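Local coordinates for protein SmhA (Serratia marcescens, PDB 7A27) that forms the A component of the tripartite alpha-pore-forming toxin Smh, captured here in its soluble, largely helical state, at residues G78-A83 against K347-A352; N91-L96 against A109-A114. All blocks are in the same frame, centred on the assembly; numbering follows the deposited sequence.

Interaction 1 of 2, residues G78-A83 against K347-A352; sequences GLYTKA and KSIDNA
Tyr80 and Ile349 meet where helix 48-96 and helix 325-358 run nearly antiparallel, their local axes 9.5 Å apart at an angle of 154°. The two branches of Ile349 divide the work. CG2 lies against the partner backbone, 3.5 Å from Tyr80 O, and also meets Tyr80 CB. The other branch carries the methyl across the gap: CG1 stands beside the backbone N and anti to the carbonyl carbon (chi1 -59°), and chi2 (-76°) then turns CD1 to within 3.9 Å of both Tyr80 CD2 and Ala83 CB, bridging two residues one helical turn apart. Tyr80 holds its ring out from its own helix, across toward Ala352, whose CB sits 3.6 Å from Tyr80 CE2. Both methyls meet the ring obliquely along its CD2-CE2 side. Ala83 and Ala352 each contribute only their CB methyl, and the nearest CA atoms, those of Tyr80 and Ile349, are 6.3 Å apart.

The phenol's polar end looks past the pair. Tyr80 OH is hydrogen-bonded to Ser22 OG on helix 14-37 and to Tyr356 OH, one turn beyond Ala352, while His18 and Tyr356 pack edge-to-face with the Tyr80 ring. Asn359, a calcium ligand of this protein although no calcium is bound to this chain here, lies just past the helix end.

All four touching residues are buried, and their side-chain contacts are apolar, with one methyl also resting on Tyr80 O. Dispersion and exclusion of water therefore hold the helices here, while the hydroxyl bonds probably restrict how the Tyr80 ring can shift within the bundle.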
loop_
_atom_site.group_PDB
_atom_site.type_symbol
_atom_site.label_atom_id
_atom_site.label_comp_id
_atom_site.label_asym_id
_atom_site.label_seq_id
_atom_site.Cartn_x
_atom_site.Cartn_y
_atom_site.Cartn_z
ATOM N N GLY A 78 0.480 -11.966 -6.322
ATOM C CA GLY A 78 1.358 -12.960 -6.963
ATOM C C GLY A 78 2.621 -13.202 -6.155
ATOM O O GLY A 78 2.936 -14.367 -5.920
ATOM N N LEU A 79 3.310 -12.141 -5.734
ATOM C CA LEU A 79 4.574 -12.231 -4.946
ATOM C C LEU A 79 4.298 -12.827 -3.564
ATOM O O LEU A 79 5.198 -13.516 -3.036
ATOM C CB LEU A 79 5.214 -10.860 -4.758
ATOM C CG LEU A 79 5.808 -10.221 -6.004
ATOM C CD1 LEU A 79 6.406 -8.862 -5.654
ATOM C CD2 LEU A 79 6.827 -11.125 -6.694
ATOM N N TYR A 80 3.153 -12.500 -2.964
ATOM C CA TYR A 80 2.790 -13.015 -1.630
ATOM C C TYR A 80 2.596 -14.537 -1.743
ATOM O O TYR A 80 3.142 -15.273 -0.909
ATOM C CB TYR A 80 1.558 -12.294 -1.071
ATOM C CG TYR A 80 1.761 -10.904 -0.512
ATOM C CD1 TYR A 80 2.054 -9.832 -1.335
ATOM C CD2 TYR A 80 1.588 -10.638 0.841
ATOM C CE1 TYR A 80 2.223 -8.548 -0.834
ATOM C CE2 TYR A 80 1.726 -9.354 1.355
ATOM C CZ TYR A 80 2.044 -8.303 0.511
ATOM O OH TYR A 80 2.186 -7.031 0.988
ATOM N N THR A 81 1.867 -14.991 -2.768
ATOM C CA THR A 81 1.579 -16.428 -3.010
ATOM C C THR A 81 2.913 -17.189 -3.074
ATOM O O THR A 81 3.021 -18.288 -2.465
ATOM C CB THR A 81 0.716 -16.626 -4.264
ATOM O OG1 THR A 81 -0.429 -15.778 -4.130
ATOM C CG2 THR A 81 0.272 -18.062 -4.466
ATOM N N LYS A 82 3.908 -16.600 -3.741
ATOM C CA LYS A 82 5.251 -17.207 -3.905
ATOM C C LYS A 82 5.836 -17.512 -2.515
ATOM O O LYS A 82 6.401 -18.607 -2.347
ATOM C CB LYS A 82 6.090 -16.312 -4.824
ATOM C CG LYS A 82 5.743 -16.483 -6.300
ATOM C CD LYS A 82 6.250 -15.364 -7.199
ATOM C CE LYS A 82 6.477 -15.743 -8.646
ATOM N NZ LYS A 82 5.427 -16.632 -9.198
ATOM N N ALA A 83 5.647 -16.619 -1.543
ATOM C CA ALA A 83 6.094 -16.821 -0.153
ATOM C C ALA A 83 5.362 -18.021 0.469
ATOM O O ALA A 83 6.042 -18.867 1.052
ATOM C CB ALA A 83 5.912 -15.558 0.646
ATOM N N LYS A 347 0.940 -17.627 7.671
ATOM C CA LYS A 347 -0.341 -17.120 8.238
ATOM C C LYS A 347 -0.427 -15.611 7.978
ATOM O O LYS A 347 -1.502 -15.124 7.559
ATOM C CB LYS A 347 -0.453 -17.352 9.743
ATOM C CG LYS A 347 -0.272 -18.782 10.228
ATOM C CD LYS A 347 -1.290 -19.818 9.784
ATOM C CE LYS A 347 -0.937 -21.177 10.366
ATOM N NZ LYS A 347 -1.875 -22.242 9.942
ATOM N N SER A 348 0.658 -14.881 8.242
ATOM C CA SER A 348 0.759 -13.423 7.996
ATOM C C SER A 348 0.369 -13.137 6.537
ATOM O O SER A 348 -0.381 -12.168 6.299
ATOM C CB SER A 348 2.130 -12.923 8.351
ATOM O OG SER A 348 2.246 -11.542 8.034
ATOM N N ILE A 349 0.819 -13.994 5.613
ATOM C CA ILE A 349 0.551 -13.922 4.146
ATOM C C ILE A 349 -0.927 -14.195 3.880
ATOM O O ILE A 349 -1.536 -13.426 3.110
ATOM C CB ILE A 349 1.427 -14.907 3.344
ATOM C CG1 ILE A 349 2.925 -14.661 3.546
ATOM C CG2 ILE A 349 1.050 -14.852 1.854
ATOM C CD1 ILE A 349 3.456 -13.464 2.781
ATOM N N ASP A 350 -1.472 -15.274 4.441
ATOM C CA ASP A 350 -2.900 -15.643 4.267
ATOM C C ASP A 350 -3.784 -14.433 4.601
ATOM O O ASP A 350 -4.733 -14.157 3.821
ATOM C CB ASP A 350 -3.269 -16.861 5.118
ATOM C CG ASP A 350 -2.774 -18.201 4.586
ATOM O OD1 ASP A 350 -2.563 -18.319 3.372
ATOM O OD2 ASP A 350 -2.628 -19.131 5.394
ATOM N N ASN A 351 -3.470 -13.724 5.695
ATOM C CA ASN A 351 -4.271 -12.570 6.196
ATOM C C ASN A 351 -4.100 -11.373 5.245
ATOM O O ASN A 351 -5.084 -10.658 5.021
ATOM C CB ASN A 351 -3.955 -12.213 7.657
ATOM C CG ASN A 351 -4.907 -11.168 8.228
ATOM O OD1 ASN A 351 -6.123 -11.256 8.052
ATOM N ND2 ASN A 351 -4.383 -10.170 8.921
ATOM N N ALA A 352 -2.898 -11.148 4.719
ATOM C CA ALA A 352 -2.609 -10.029 3.790
ATOM C C ALA A 352 -3.411 -10.226 2.503
ATOM O O ALA A 352 -3.993 -9.233 2.015
ATOM C CB ALA A 352 -1.136 -9.920 3.509
#

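Interaction 2 of 2, residues N91-L96 against A109-A114; sequences NAVNAL and AEMVAA
Met111 reaches from helix 104-155 across to helix 48-96 and touches two residues there, Val93 and Leu96, one turn apart. Its CB points toward the opposite helix but makes no close contact with it. CG comes next, 4.1 Å from Val93 CG2, at the margin of van der Waals contact. The sulfur settles closer: Met111 SD lies 3.7 Å from the same methyl, Val93 CG2. Up to this point the chain is extended, with chi2 at 170°; at the last bond it bends, chi3 -45°, and this turns CE away from Val93 and toward Leu96. The tip, Met111 CE, then arrives 3.3 Å from Leu96 CD2, a methyl-to-methyl approach whose exact length deserves little weight at this resolution.

The partners present themselves differently. Val93 offers one branch, CG2, and the Val93 and Met111 side chains run alongside each other, pointing opposite ways. Leu96 instead comes tip to tip with the methionine: CG stands anti to the backbone N (chi1 171°), carrying the isobutyl group out toward Met111 CE. Every touching atom is carbon or sulfur. The backbones stay well apart, with Val93 CA and Met111 CA 7.1 Å from each other, and the long, flexible thioether spans the gap.

Around this partly buried contact, the two helices form a helical hairpin, running in roughly opposite directions and joined by a short connection. Val93 also packs on Ile335 of helix 325-358, and on the same helix Gln343 NE2 is hydrogen-bonded to Asn91 OD1. On the other arm, Val112 rests on Tyr312, Ala316 and Ile319 of helix 301-321, so both arms lie against the C-terminal helices of the bundle.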
loop_
_atom_site.group_PDB
_atom_site.type_symbol
_atom_site.label_atom_id
_atom_site.label_comp_id
_atom_site.label_asym_id
_atom_site.label_seq_id
_atom_site.Cartn_x
_atom_site.Cartn_y
_atom_site.Cartn_z
ATOM N N ASN A 91 8.186 -27.153 4.641
ATOM C CA ASN A 91 7.470 -28.259 5.338
ATOM C C ASN A 91 7.901 -29.621 4.773
ATOM O O ASN A 91 8.088 -30.571 5.560
ATOM C CB ASN A 91 5.953 -28.204 5.164
ATOM C CG ASN A 91 5.274 -27.310 6.163
ATOM O OD1 ASN A 91 5.915 -26.424 6.757
ATOM N ND2 ASN A 91 3.982 -27.550 6.310
ATOM N N ALA A 92 8.001 -29.711 3.453
ATOM C CA ALA A 92 8.399 -30.938 2.745
ATOM C C ALA A 92 9.760 -31.406 3.263
ATOM O O ALA A 92 9.910 -32.630 3.510
ATOM C CB ALA A 92 8.443 -30.670 1.269
ATOM N N VAL A 93 10.709 -30.469 3.407
ATOM C CA VAL A 93 12.081 -30.755 3.923
ATOM C C VAL A 93 11.935 -31.309 5.339
ATOM O O VAL A 93 12.639 -32.280 5.696
ATOM C CB VAL A 93 12.999 -29.521 3.915
ATOM C CG1 VAL A 93 14.382 -29.864 4.429
ATOM C CG2 VAL A 93 13.121 -28.904 2.537
ATOM N N ASN A 94 11.038 -30.713 6.118
ATOM C CA ASN A 94 10.770 -31.162 7.500
ATOM C C ASN A 94 10.360 -32.632 7.450
ATOM O O ASN A 94 11.035 -33.444 8.101
ATOM C CB ASN A 94 9.703 -30.311 8.175
ATOM C CG ASN A 94 9.878 -30.293 9.665
ATOM O OD1 ASN A 94 11.008 -30.332 10.149
ATOM N ND2 ASN A 94 8.772 -30.210 10.380
ATOM N N ALA A 95 9.328 -32.946 6.653
ATOM C CA ALA A 95 8.740 -34.299 6.483
ATOM C C ALA A 95 9.812 -35.317 6.040
ATOM O O ALA A 95 9.764 -36.472 6.501
ATOM C CB ALA A 95 7.581 -34.226 5.518
ATOM N N LEU A 96 10.747 -34.893 5.185
ATOM C CA LEU A 96 11.865 -35.738 4.681
ATOM C C LEU A 96 12.724 -36.221 5.857
ATOM O O LEU A 96 13.294 -37.309 5.762
ATOM C CB LEU A 96 12.701 -34.924 3.680
ATOM C CG LEU A 96 14.016 -35.569 3.224
ATOM C CD1 LEU A 96 13.763 -36.934 2.592
ATOM C CD2 LEU A 96 14.814 -34.670 2.274
ATOM N N ALA A 109 20.482 -31.998 1.674
ATOM C CA ALA A 109 21.388 -31.027 1.013
ATOM C C ALA A 109 20.842 -30.692 -0.379
ATOM O O ALA A 109 20.717 -29.504 -0.686
ATOM C CB ALA A 109 22.803 -31.584 0.948
ATOM N N GLU A 110 20.511 -31.718 -1.169
ATOM C CA GLU A 110 19.962 -31.574 -2.548
ATOM C C GLU A 110 18.730 -30.647 -2.542
ATOM O O GLU A 110 18.644 -29.774 -3.411
ATOM C CB GLU A 110 19.573 -32.927 -3.151
ATOM C CG GLU A 110 20.736 -33.755 -3.684
ATOM C CD GLU A 110 20.366 -35.176 -4.103
ATOM O OE1 GLU A 110 19.169 -35.387 -4.457
ATOM O OE2 GLU A 110 21.264 -36.091 -4.048
ATOM N N MET A 111 17.809 -30.819 -1.598
ATOM C CA MET A 111 16.561 -30.036 -1.573
ATOM C C MET A 111 16.818 -28.603 -1.112
ATOM O O MET A 111 16.215 -27.650 -1.689
ATOM C CB MET A 111 15.538 -30.659 -0.646
ATOM C CG MET A 111 14.163 -30.360 -1.162
ATOM S SD MET A 111 12.917 -31.285 -0.296
ATOM C CE MET A 111 13.668 -32.922 -0.238
ATOM N N VAL A 112 17.636 -28.434 -0.082
ATOM C CA VAL A 112 17.993 -27.066 0.379
ATOM C C VAL A 112 18.614 -26.324 -0.815
ATOM O O VAL A 112 18.178 -25.189 -1.085
ATOM C CB VAL A 112 18.901 -27.113 1.616
ATOM C CG1 VAL A 112 19.532 -25.767 1.931
ATOM C CG2 VAL A 112 18.130 -27.652 2.803
ATOM N N ALA A 113 19.540 -26.964 -1.542
ATOM C CA ALA A 113 20.184 -26.411 -2.756
ATOM C C ALA A 113 19.093 -26.027 -3.767
ATOM O O ALA A 113 19.203 -24.949 -4.345
ATOM C CB ALA A 113 21.170 -27.387 -3.342
ATOM N N ALA A 114 18.058 -26.853 -3.939
ATOM C CA ALA A 114 16.928 -26.593 -4.863
ATOM C C ALA A 114 16.121 -25.367 -4.409
ATOM O O ALA A 114 15.725 -24.574 -5.276
ATOM C CB ALA A 114 16.050 -27.808 -4.983
#

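From the N terminus the chain passes through helix 14-37 and enters helix 48-96, which supplies the first segment of both contacts. Interaction 2 closes first, a short hairpin in which 91-96 meets 109-114 after only 12 intervening residues. The chain then continues through helix 104-155, helix 160-188, the two-stranded sheet and the later helices, until helix 325-358 returns to close interaction 1 across 263 residues. The hairpin is thus nested within the long loop. Interactions 1 and 2 lie on the same side of the chain's centre, their nearest atoms about 9 Å apart; together they tie helix 48-96 to its immediate successor and to the last helix of the bundle.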